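Local coordinates for protein Mannose/sialic acid-binding lectin (Polygonatum cyrtonema, PDB 3A0C) that probably binds carbohydrates, notably mannose, as an anti-HIV plant lectin of the bulb-type family with a beta-prism II fold, at residues L24-Q27 with N31-L34. Residues are numbered along the deposited sequence; the frame is centred on the assembly and turned at random.
Sequences LIMQ and NFVL. Unlike the reference sequence in segment 24-27: Gln27 (reference Pro).
Phe32 reaches diagonally across the antiparallel pair to Leu24; chi1 of -174° puts its CG anti to the backbone N and turns the ring towards strand 22-26. The isobutyl group of Leu24 meets the far end of the ring obliquely, CG and both methyls lying close to Phe32 CZ. Met26 lies along the CD1 edge, its CA in the ring plane; its sulfur makes an oblique Met-aromatic contact, SD 5.4 Å from the ring centroid of Phe32. Leu34 CB touches Leu24 CD1 (3.9 Å).

On the opposite face, the extended side chain of Gln27 lies across Val33, its amide crossing CG1, while Gln27 OE1 bonds to Tyr35 OH and Gln27 NE2 to Asp29 OD1. A water also accepts from Gln27 NE2 (3.2 Å).

Ile25 and Val33 form the hydrogen-bonded pair between the strands (Ile25 N to Val33 O 3.1 Å, 163° at the hydrogen), and Gln27 N donates to Asn31 O where the hairpin turns. Strands 22-26 and 32-36 are the inner pair of a four-stranded beta-prism II sheet, whose Leu24, Met26, Phe32 and Leu34 face packs against Leu89 of strand 86-89 and Leu55 of strand 54-57.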
# COMPACT_ATOMS: atom_id res chain seq x y z
N LEU A 24 11.19 7.09 0.48
CA LEU A 24 11.56 6.33 1.66
C LEU A 24 12.69 5.42 1.21
O LEU A 24 12.45 4.46 0.48
CB LEU A 24 10.37 5.50 2.14
CG LEU A 24 10.57 4.71 3.42
CD1 LEU A 24 10.88 5.65 4.58
CD2 LEU A 24 9.32 3.92 3.69
N ILE A 25 13.90 5.71 1.66
CA ILE A 25 15.07 4.95 1.25
C ILE A 25 15.86 4.17 2.31
O ILE A 25 16.02 4.62 3.45
CB ILE A 25 16.06 5.87 0.48
CG1 ILE A 25 17.26 5.07 -0.01
CG2 ILE A 25 16.53 6.99 1.37
CD1 ILE A 25 18.16 5.83 -0.95
N MET A 26 16.33 2.99 1.91
CA MET A 26 17.15 2.14 2.77
C MET A 26 18.56 2.46 2.31
O MET A 26 19.08 1.86 1.38
CB MET A 26 16.82 0.67 2.52
CG MET A 26 17.68 -0.32 3.30
SD MET A 26 17.53 -0.22 5.10
CE MET A 26 18.98 0.79 5.52
N GLN A 27 19.19 3.42 2.98
CA GLN A 27 20.53 3.87 2.62
C GLN A 27 21.65 2.89 2.88
O GLN A 27 21.48 1.90 3.59
CB GLN A 27 20.82 5.17 3.35
CG GLN A 27 19.92 6.31 2.90
CD GLN A 27 20.03 7.52 3.79
OE1 GLN A 27 19.44 8.55 3.51
NE2 GLN A 27 20.78 7.39 4.88
N ASN A 31 20.86 3.61 7.51
CA ASN A 31 19.89 4.53 8.05
C ASN A 31 18.66 4.49 7.17
O ASN A 31 18.74 4.72 5.97
CB ASN A 31 20.48 5.94 8.10
CG ASN A 31 19.68 6.87 8.99
OD1 ASN A 31 19.00 6.43 9.92
ND2 ASN A 31 19.78 8.16 8.72
N PHE A 32 17.52 4.16 7.76
CA PHE A 32 16.27 4.10 7.01
C PHE A 32 15.59 5.45 7.22
O PHE A 32 15.05 5.73 8.29
CB PHE A 32 15.39 2.96 7.53
CG PHE A 32 14.15 2.75 6.73
CD1 PHE A 32 14.22 2.60 5.35
CD2 PHE A 32 12.90 2.70 7.35
CE1 PHE A 32 13.07 2.41 4.59
CE2 PHE A 32 11.74 2.50 6.59
CZ PHE A 32 11.82 2.36 5.22
N VAL A 33 15.61 6.28 6.18
CA VAL A 33 15.06 7.62 6.27
C VAL A 33 14.04 8.05 5.20
O VAL A 33 14.10 7.63 4.04
CB VAL A 33 16.22 8.66 6.35
CG1 VAL A 33 17.45 8.12 5.66
CG2 VAL A 33 15.82 9.97 5.72
N LEU A 34 13.11 8.90 5.62
CA LEU A 34 12.06 9.42 4.75
C LEU A 34 12.43 10.83 4.29
O LEU A 34 12.66 11.70 5.12
CB LEU A 34 10.73 9.47 5.51
CG LEU A 34 9.54 10.16 4.85
CD1 LEU A 34 9.24 9.55 3.50
CD2 LEU A 34 8.35 10.03 5.76
O HOH W 1 21.97 8.60 7.56